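Local coordinates for uncharacterized protein (Bacteroides ovatus CL02T12C04, PDB 6PTM), which probably hydrolyses carrageenan chains from their ends, as an exo-acting glycoside hydrolase of family GH42, at residues A[496-501]-A[555-560]; A[168-173]-A[546-551]; A[257-262]-A[310-315]. All coordinates share one frame; numbering follows the deposited sequence.

Interaction 1. Residues A[496-501]-A[555-560]; sequences ATIHGL and MSFQRQ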
loop_
_atom_site.group_PDB
_atom_site.type_symbol
_atom_site.label_atom_id
_atom_site.label_comp_id
_atom_site.label_asym_id
_atom_site.label_seq_id
_atom_site.Cartn_x
_atom_site.Cartn_y
_atom_site.Cartn_z
ATOM N N ALA A 496 -8.758 0.056 -1.046
ATOM C CA ALA A 496 -7.376 0.539 -1.196
ATOM C C ALA A 496 -7.366 1.752 -2.145
ATOM O O ALA A 496 -6.653 2.763 -1.856
ATOM C CB ALA A 496 -6.473 -0.559 -1.690
ATOM N N THR A 497 -8.181 1.701 -3.195
ATOM C CA THR A 497 -8.245 2.791 -4.191
ATOM C C THR A 497 -8.882 4.034 -3.559
ATOM O O THR A 497 -8.358 5.141 -3.779
ATOM C CB THR A 497 -8.944 2.350 -5.482
ATOM O OG1 THR A 497 -8.243 1.202 -5.958
ATOM C CG2 THR A 497 -8.896 3.491 -6.471
ATOM N N ILE A 498 -9.929 3.863 -2.758
ATOM C CA ILE A 498 -10.521 5.006 -2.011
ATOM C C ILE A 498 -9.425 5.700 -1.171
ATOM O O ILE A 498 -9.449 6.946 -1.072
ATOM C CB ILE A 498 -11.729 4.558 -1.183
ATOM C CG1 ILE A 498 -12.909 4.175 -2.094
ATOM C CG2 ILE A 498 -12.088 5.617 -0.139
ATOM C CD1 ILE A 498 -13.512 5.304 -2.885
ATOM N N HIS A 499 -8.479 4.944 -0.609
ATOM C CA HIS A 499 -7.429 5.471 0.292
ATOM C C HIS A 499 -6.168 5.894 -0.486
ATOM O O HIS A 499 -5.158 6.198 0.181
ATOM C CB HIS A 499 -7.183 4.453 1.389
ATOM C CG HIS A 499 -8.295 4.358 2.405
ATOM N ND1 HIS A 499 -8.186 4.939 3.663
ATOM C CD2 HIS A 499 -9.521 3.782 2.349
ATOM C CE1 HIS A 499 -9.282 4.698 4.356
ATOM N NE2 HIS A 499 -10.137 3.970 3.559
ATOM N N GLY A 500 -6.176 5.856 -1.821
ATOM C CA GLY A 500 -5.103 6.473 -2.626
ATOM C C GLY A 500 -4.466 5.565 -3.667
ATOM O O GLY A 500 -3.735 6.078 -4.502
ATOM N N LEU A 501 -4.695 4.265 -3.613
ATOM C CA LEU A 501 -4.032 3.346 -4.567
ATOM C C LEU A 501 -4.391 3.701 -6.016
ATOM O O LEU A 501 -5.598 3.788 -6.361
ATOM C CB LEU A 501 -4.453 1.921 -4.247
ATOM C CG LEU A 501 -3.840 0.839 -5.130
ATOM C CD1 LEU A 501 -2.309 0.863 -5.026
ATOM C CD2 LEU A 501 -4.405 -0.499 -4.685
ATOM N N MET A 555 -11.344 9.992 -7.613
ATOM C CA MET A 555 -10.294 10.981 -7.278
ATOM C C MET A 555 -10.858 11.958 -6.241
ATOM O O MET A 555 -10.101 12.320 -5.373
ATOM C CB MET A 555 -9.759 11.741 -8.494
ATOM C CG MET A 555 -9.121 10.876 -9.529
ATOM S SD MET A 555 -7.773 9.826 -8.876
ATOM C CE MET A 555 -6.815 11.063 -8.002
ATOM N N SER A 556 -12.148 12.342 -6.294
ATOM C CA SER A 556 -12.746 13.236 -5.273
ATOM C C SER A 556 -12.682 12.565 -3.890
ATOM O O SER A 556 -12.298 13.253 -2.879
ATOM C CB SER A 556 -14.137 13.648 -5.627
ATOM O OG SER A 556 -14.123 14.466 -6.786
ATOM N N PHE A 557 -13.008 11.277 -3.807
ATOM C CA PHE A 557 -12.878 10.541 -2.516
ATOM C C PHE A 557 -11.413 10.514 -2.061
ATOM O O PHE A 557 -11.201 10.739 -0.867
ATOM C CB PHE A 557 -13.436 9.119 -2.590
ATOM C CG PHE A 557 -14.936 9.049 -2.659
ATOM C CD1 PHE A 557 -15.711 9.507 -1.600
ATOM C CD2 PHE A 557 -15.576 8.508 -3.760
ATOM C CE1 PHE A 557 -17.099 9.436 -1.652
ATOM C CE2 PHE A 557 -16.954 8.398 -3.785
ATOM C CZ PHE A 557 -17.715 8.886 -2.752
ATOM N N GLN A 558 -10.438 10.268 -2.943
ATOM C CA GLN A 558 -8.996 10.173 -2.544
ATOM C C GLN A 558 -8.544 11.546 -2.029
ATOM O O GLN A 558 -7.740 11.627 -1.079
ATOM C CB GLN A 558 -8.072 9.785 -3.709
ATOM C CG GLN A 558 -8.163 8.332 -4.187
ATOM C CD GLN A 558 -7.084 8.031 -5.203
ATOM O OE1 GLN A 558 -6.267 8.923 -5.546
ATOM N NE2 GLN A 558 -7.035 6.776 -5.648
ATOM N N ARG A 559 -9.004 12.616 -2.675
ATOM C CA ARG A 559 -8.500 13.995 -2.425
ATOM C C ARG A 559 -9.298 14.661 -1.311
ATOM O O ARG A 559 -8.886 15.754 -0.881
ATOM C CB ARG A 559 -8.627 14.871 -3.671
ATOM C CG ARG A 559 -7.712 14.434 -4.804
ATOM C CD ARG A 559 -8.127 15.042 -6.111
ATOM N NE ARG A 559 -7.187 14.755 -7.195
ATOM C CZ ARG A 559 -7.454 15.000 -8.479
ATOM N NH1 ARG A 559 -8.632 15.512 -8.832
ATOM N NH2 ARG A 559 -6.537 14.775 -9.409
ATOM N N GLN A 560 -10.409 14.074 -0.877
ATOM C CA GLN A 560 -11.285 14.771 0.103
ATOM C C GLN A 560 -10.460 15.221 1.317
ATOM O O GLN A 560 -9.658 14.426 1.847
ATOM C CB GLN A 560 -12.453 13.900 0.552
ATOM C CG GLN A 560 -13.492 14.654 1.377
ATOM C CD GLN A 560 -14.725 13.819 1.589
ATOM O OE1 GLN A 560 -14.673 12.664 2.016
ATOM N NE2 GLN A 560 -15.860 14.379 1.219
HETATM O O HOH W 1 -9.498 8.987 0.888
#

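Interaction 2. Residues A[168-173]-A[546-551]; sequences KPVFLA and DLNSVS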
loop_
_atom_site.group_PDB
_atom_site.type_symbol
_atom_site.label_atom_id
_atom_site.label_comp_id
_atom_site.label_asym_id
_atom_site.label_seq_id
_atom_site.Cartn_x
_atom_site.Cartn_y
_atom_site.Cartn_z
ATOM N N LYS A 168 -8.535 11.512 -18.787
ATOM C CA LYS A 168 -9.273 11.076 -17.598
ATOM C C LYS A 168 -8.376 10.239 -16.704
ATOM O O LYS A 168 -7.558 9.463 -17.210
ATOM C CB LYS A 168 -10.499 10.286 -18.049
ATOM C CG LYS A 168 -11.599 11.145 -18.643
ATOM C CD LYS A 168 -12.211 11.964 -17.538
ATOM C CE LYS A 168 -13.052 13.103 -18.040
ATOM N NZ LYS A 168 -13.632 13.804 -16.878
ATOM N N PRO A 169 -8.595 10.300 -15.367
ATOM C CA PRO A 169 -7.958 9.374 -14.430
ATOM C C PRO A 169 -8.387 7.932 -14.733
ATOM O O PRO A 169 -9.610 7.659 -14.952
ATOM C CB PRO A 169 -8.391 9.822 -13.015
ATOM C CG PRO A 169 -9.241 11.059 -13.217
ATOM C CD PRO A 169 -9.534 11.215 -14.689
ATOM N N VAL A 170 -7.393 7.032 -14.719
ATOM C CA VAL A 170 -7.617 5.566 -14.738
ATOM C C VAL A 170 -6.822 4.932 -13.585
ATOM O O VAL A 170 -5.952 5.604 -12.985
ATOM C CB VAL A 170 -7.279 4.931 -16.100
ATOM C CG1 VAL A 170 -8.187 5.459 -17.193
ATOM C CG2 VAL A 170 -5.816 5.107 -16.490
ATOM N N PHE A 171 -7.147 3.685 -13.299
ATOM C CA PHE A 171 -6.519 2.827 -12.278
ATOM C C PHE A 171 -6.028 1.550 -12.959
ATOM O O PHE A 171 -6.796 0.934 -13.709
ATOM C CB PHE A 171 -7.518 2.600 -11.138
ATOM C CG PHE A 171 -8.055 3.902 -10.586
ATOM C CD1 PHE A 171 -7.234 4.746 -9.839
ATOM C CD2 PHE A 171 -9.349 4.317 -10.862
ATOM C CE1 PHE A 171 -7.701 5.967 -9.376
ATOM C CE2 PHE A 171 -9.798 5.551 -10.427
ATOM C CZ PHE A 171 -8.980 6.366 -9.681
ATOM N N LEU A 172 -4.803 1.130 -12.647
ATOM C CA LEU A 172 -4.115 0.041 -13.374
ATOM C C LEU A 172 -3.930 -1.199 -12.486
ATOM O O LEU A 172 -3.533 -1.070 -11.297
ATOM C CB LEU A 172 -2.778 0.535 -13.916
ATOM C CG LEU A 172 -2.828 1.710 -14.902
ATOM C CD1 LEU A 172 -1.428 1.925 -15.499
ATOM C CD2 LEU A 172 -3.890 1.549 -16.010
ATOM N N ALA A 173 -4.160 -2.369 -13.070
ATOM C CA ALA A 173 -3.838 -3.669 -12.441
ATOM C C ALA A 173 -3.084 -4.538 -13.440
ATOM O O ALA A 173 -3.546 -4.656 -14.599
ATOM C CB ALA A 173 -5.087 -4.352 -11.984
ATOM N N ASP A 546 -14.909 -0.874 -13.199
ATOM C CA ASP A 546 -15.908 -0.051 -12.481
ATOM C C ASP A 546 -15.245 1.213 -11.925
ATOM O O ASP A 546 -15.815 2.316 -12.088
ATOM C CB ASP A 546 -16.641 -0.821 -11.392
ATOM C CG ASP A 546 -17.671 -1.789 -11.941
ATOM O OD1 ASP A 546 -18.159 -1.563 -13.065
ATOM O OD2 ASP A 546 -17.929 -2.775 -11.256
ATOM N N LEU A 547 -14.078 1.099 -11.288
ATOM C CA LEU A 547 -13.396 2.310 -10.766
ATOM C C LEU A 547 -13.122 3.299 -11.923
ATOM O O LEU A 547 -13.358 4.494 -11.766
ATOM C CB LEU A 547 -12.099 1.891 -10.075
ATOM C CG LEU A 547 -12.211 1.116 -8.773
ATOM C CD1 LEU A 547 -10.875 0.463 -8.485
ATOM C CD2 LEU A 547 -12.609 2.042 -7.647
ATOM N N ASN A 548 -12.621 2.833 -13.063
ATOM C CA ASN A 548 -12.421 3.723 -14.238
ATOM C C ASN A 548 -13.724 4.460 -14.571
ATOM O O ASN A 548 -13.663 5.652 -14.887
ATOM C CB ASN A 548 -11.850 2.968 -15.437
ATOM C CG ASN A 548 -10.396 2.598 -15.237
ATOM O OD1 ASN A 548 -9.746 3.096 -14.310
ATOM N ND2 ASN A 548 -9.904 1.682 -16.063
ATOM N N SER A 549 -14.853 3.781 -14.523
ATOM C CA SER A 549 -16.165 4.290 -14.987
ATOM C C SER A 549 -16.593 5.437 -14.075
ATOM O O SER A 549 -17.420 6.277 -14.517
ATOM C CB SER A 549 -17.209 3.189 -15.045
ATOM O OG SER A 549 -17.769 2.868 -13.771
ATOM N N VAL A 550 -16.066 5.487 -12.850
ATOM C CA VAL A 550 -16.414 6.580 -11.909
ATOM C C VAL A 550 -15.149 7.277 -11.404
ATOM O O VAL A 550 -15.146 7.783 -10.258
ATOM C CB VAL A 550 -17.289 6.053 -10.758
ATOM C CG1 VAL A 550 -18.665 5.709 -11.254
ATOM C CG2 VAL A 550 -16.679 4.884 -9.993
ATOM N N SER A 551 -14.124 7.391 -12.242
ATOM C CA SER A 551 -12.773 7.756 -11.753
ATOM C C SER A 551 -12.784 9.193 -11.227
ATOM O O SER A 551 -11.950 9.500 -10.358
ATOM C CB SER A 551 -11.697 7.562 -12.809
ATOM O OG SER A 551 -11.953 8.387 -13.927
HETATM O O HOH W 2 -11.619 6.309 -16.581
#

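Interaction 3. Residues A[257-262]-A[310-315]; sequences DINHPL and EYAYEE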
loop_
_atom_site.group_PDB
_atom_site.type_symbol
_atom_site.label_atom_id
_atom_site.label_comp_id
_atom_site.label_asym_id
_atom_site.label_seq_id
_atom_site.Cartn_x
_atom_site.Cartn_y
_atom_site.Cartn_z
ATOM N N ASP A 257 26.933 -3.596 2.059
ATOM C CA ASP A 257 26.988 -2.458 3.003
ATOM C C ASP A 257 26.643 -1.172 2.256
ATOM O O ASP A 257 27.472 -0.730 1.462
ATOM C CB ASP A 257 28.398 -2.367 3.583
ATOM C CG ASP A 257 28.549 -1.213 4.558
ATOM O OD1 ASP A 257 27.526 -0.584 4.892
ATOM O OD2 ASP A 257 29.672 -0.993 5.006
ATOM N N ILE A 258 25.483 -0.565 2.538
ATOM C CA ILE A 258 25.088 0.725 1.890
ATOM C C ILE A 258 26.067 1.852 2.256
ATOM O O ILE A 258 26.054 2.890 1.580
ATOM C CB ILE A 258 23.633 1.111 2.214
ATOM C CG1 ILE A 258 23.369 1.233 3.721
ATOM C CG2 ILE A 258 22.682 0.148 1.547
ATOM C CD1 ILE A 258 21.992 1.768 4.067
ATOM N N ASN A 259 26.892 1.697 3.298
ATOM C CA ASN A 259 27.845 2.768 3.687
ATOM C C ASN A 259 29.267 2.462 3.173
ATOM O O ASN A 259 30.183 3.199 3.567
ATOM C CB ASN A 259 27.785 3.008 5.197
ATOM C CG ASN A 259 26.437 3.536 5.608
ATOM O OD1 ASN A 259 25.704 2.883 6.345
ATOM N ND2 ASN A 259 26.104 4.731 5.138
ATOM N N HIS A 260 29.478 1.422 2.358
ATOM C CA HIS A 260 30.832 1.045 1.860
ATOM C C HIS A 260 31.109 1.775 0.548
ATOM O O HIS A 260 30.251 1.763 -0.339
ATOM C CB HIS A 260 30.944 -0.459 1.678
ATOM C CG HIS A 260 32.354 -0.916 1.517
ATOM N ND1 HIS A 260 33.112 -0.566 0.423
ATOM C CD2 HIS A 260 33.136 -1.680 2.310
ATOM C CE1 HIS A 260 34.318 -1.081 0.555
ATOM N NE2 HIS A 260 34.360 -1.790 1.704
ATOM N N PRO A 261 32.280 2.433 0.358
ATOM C CA PRO A 261 32.568 3.159 -0.884
ATOM C C PRO A 261 32.494 2.296 -2.140
ATOM O O PRO A 261 32.162 2.837 -3.150
ATOM C CB PRO A 261 34.000 3.678 -0.728
ATOM C CG PRO A 261 34.135 3.834 0.767
ATOM C CD PRO A 261 33.326 2.684 1.364
ATOM N N LEU A 262 32.807 1.000 -2.057
ATOM C CA LEU A 262 32.819 0.154 -3.258
ATOM C C LEU A 262 31.357 -0.134 -3.636
ATOM O O LEU A 262 31.058 -0.300 -4.839
ATOM C CB LEU A 262 33.638 -1.104 -2.981
ATOM C CG LEU A 262 33.777 -2.047 -4.160
ATOM C CD1 LEU A 262 34.564 -1.383 -5.268
ATOM C CD2 LEU A 262 34.420 -3.341 -3.725
ATOM N N GLU A 310 31.416 -1.386 9.963
ATOM C CA GLU A 310 32.360 -0.409 10.575
ATOM C C GLU A 310 32.218 0.921 9.835
ATOM O O GLU A 310 32.206 1.967 10.493
ATOM C CB GLU A 310 33.761 -1.017 10.611
ATOM C CG GLU A 310 33.813 -2.251 11.517
ATOM C CD GLU A 310 33.435 -1.952 12.956
ATOM O OE1 GLU A 310 34.130 -1.136 13.575
ATOM O OE2 GLU A 310 32.397 -2.434 13.427
ATOM N N TYR A 311 32.057 0.883 8.503
ATOM C CA TYR A 311 31.763 2.092 7.688
ATOM C C TYR A 311 30.500 2.756 8.257
ATOM O O TYR A 311 30.504 4.004 8.440
ATOM C CB TYR A 311 31.684 1.778 6.184
ATOM C CG TYR A 311 33.023 1.712 5.481
ATOM C CD1 TYR A 311 33.785 2.844 5.217
ATOM C CD2 TYR A 311 33.558 0.497 5.111
ATOM C CE1 TYR A 311 35.029 2.765 4.599
ATOM C CE2 TYR A 311 34.798 0.390 4.496
ATOM C CZ TYR A 311 35.538 1.528 4.232
ATOM O OH TYR A 311 36.750 1.364 3.617
ATOM N N ALA A 312 29.460 1.974 8.588
ATOM C CA ALA A 312 28.162 2.499 9.073
ATOM C C ALA A 312 28.357 3.116 10.460
ATOM O O ALA A 312 27.784 4.172 10.709
ATOM C CB ALA A 312 27.091 1.409 9.092
ATOM N N TYR A 313 29.111 2.471 11.351
ATOM C CA TYR A 313 29.350 3.001 12.712
ATOM C C TYR A 313 30.120 4.326 12.619
ATOM O O TYR A 313 29.837 5.262 13.418
ATOM C CB TYR A 313 30.046 1.974 13.604
ATOM C CG TYR A 313 29.716 2.220 15.048
ATOM C CD1 TYR A 313 28.557 1.704 15.606
ATOM C CD2 TYR A 313 30.454 3.124 15.811
ATOM C CE1 TYR A 313 28.200 1.994 16.912
ATOM C CE2 TYR A 313 30.106 3.430 17.117
ATOM C CZ TYR A 313 28.988 2.843 17.682
ATOM O OH TYR A 313 28.611 3.175 18.952
ATOM N N GLU A 314 31.077 4.430 11.685
ATOM C CA GLU A 314 31.765 5.724 11.433
ATOM C C GLU A 314 30.734 6.787 11.001
ATOM O O GLU A 314 30.813 7.936 11.479
ATOM C CB GLU A 314 32.937 5.508 10.463
ATOM C CG GLU A 314 33.735 6.777 10.180
ATOM C CD GLU A 314 34.350 7.474 11.390
ATOM O OE1 GLU A 314 34.620 6.810 12.444
ATOM O OE2 GLU A 314 34.513 8.690 11.294
ATOM N N GLU A 315 29.738 6.429 10.178
ATOM C CA GLU A 315 28.665 7.391 9.819
ATOM C C GLU A 315 27.854 7.731 11.076
ATOM O O GLU A 315 27.545 8.927 11.311
ATOM C CB GLU A 315 27.809 6.847 8.669
ATOM C CG GLU A 315 28.578 6.773 7.367
ATOM C CD GLU A 315 29.203 8.079 6.925
ATOM O OE1 GLU A 315 28.467 9.053 6.776
ATOM O OE2 GLU A 315 30.442 8.133 6.830
#

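Interaction 1. Residues A[496-501]-A[555-560]
Thr497 offers its backbone carbonyl to Gln558: NE2 of the glutamine lies 2.8 Å from Thr497 O, the N-H bent to 143° and the donor tilted 19° from the carbonyl plane. Gly500 N binds the same oxygen, so two donors grip it. The Thr497 hydroxyl turns back to the carbonyl of Tyr493 in its own helix, while its CG2 is left beside the Gln558 amide.

Ile498 starts away from the partner helix, but its CD1 swings back to lie 3.8 Å from Phe557 CB, the two side chains running side by side. Its carbonyl oxygen receives a CA-H...O contact from Gln558, with CA 3.6 Å from Ile498 O, and a water bridges this oxygen and Phe557 O. The two segments are the C-terminal ends of helices 486-498 and 551-559, so the carbonyls at issue belong to last turns.

The next residue, His499, turns to Asp455 and Glu708. Gly500 ends its helix in a Schellman motif with positive phi, where a CB would jam against the preceding carbonyl oxygen; its CA sits 3.6 Å from Gln558 CD. The glutamine gets there with its chain extended beyond CG (chi2 -173°), which carries the amide across the last turn to within 3.4 Å of Leu501 O, measured from NE2.

Interaction 2. Residues A[168-173]-A[546-551]
Phe171, Ser551 and Asn548 carry most of this buried contact. The Phe171 side chain points at the helical segment, and its ring lies obliquely against it: CD2 is 3.8 Å from Leu547 CB, and CE2 is 3.7 Å from Ser551 CB. Leu547 O comes to the ring's edge, in its plane. Thr497, Met544 and Ile554 also touch the ring, which places it among helices 486-498, 534-549 and 551-559.

Asn548 runs past the phenylalanine in the opposite direction, its amide plane 22° from the ring plane. OD1 accepts from Phe171 N at 2.9 Å, with an N-H...O angle of 153° and the donor in the carbonyl plane. The same oxygen sits 3.3 Å from Val170 CA and touches the valine CB. The bond falls at the interruption of strand 168-175, the first strand of the (beta/alpha)8 barrel known for GH42 enzymes, lying beside the last, 503-506. Helix 534-549 follows that last strand, and a side chain from its end takes up a backbone N-H where the strand pattern lapses.

Ser551 stands in the first turn of the next helix, directly after the N-cap residue Val550. With OG between its own backbone N and carbonyl carbon (chi1 61°), the hydroxyl reaches Pro169 O and donates to it at 2.7 Å, tilted from the carbonyl plane. A water donates to that oxygen as well and, at 2.7 Å, to Asn548 O. Pro169 lays its ring alongside the serine, CD 3.8 Å from Ser551 OG.

Interaction 3. Residues A[257-262]-A[310-315]
A type I turn from Asp257 to His260 brings Asn259 against the first turns of helix 310-324, its CA 5.4 Å from that of Ala312. Tyr311 points toward the turn: its CB lies 3.3 Å from Asn259 O and also touches Asp257 OD2, an oxygen bound to the Ser309 hydroxyl. The edge of the tyrosine ring meets the face of His260 in an edge-to-face pair, centroids 4.6 Å apart and planes at 60°. Pro261 CD rests over a face of the same ring in a CH-pi contact, 3.8 Å from its centroid.

His260 is the N-cap of helix 261-278. Leu262 N donates to His260 ND1 at 2.9 Å, exactly in the imidazole plane, and NE2 bonds to Asp242, so the ring is gripped at both nitrogens. An alanine here is likely to leave Leu262 N without its capping acceptor, Asp242 without this mate, and a gap beside the Tyr311 edge. Preceding the cap, Asp257 OD1 accepts from Asn259 N, met from above the carboxylate plane, in an Asx turn. Asn259 OD1 lies 3.4 Å from Ala312 CB and bonds to Arg370 of helix 358-385.

How the interactions relate
Interactions 1 and 2 are buried neighbours, their centres 11 Å apart, and share helix 551-559, which directly follows helix 534-549. They also touch directly, Met555 packing on Pro169 and Phe171, and Thr497 on Leu547. Interaction 3 lies apart and only partly buried, its nearest atoms about 26 Å from interaction 1 and about 29 Å from interaction 2; along the chain it is nested within the loop that interaction 2 closes. The chemistry follows: in both buried contacts side-chain amides or a hydroxyl and a water serve backbone groups at helix ends and a broken strand, whereas 257-262 and 310-315 meet through rings and CH groups.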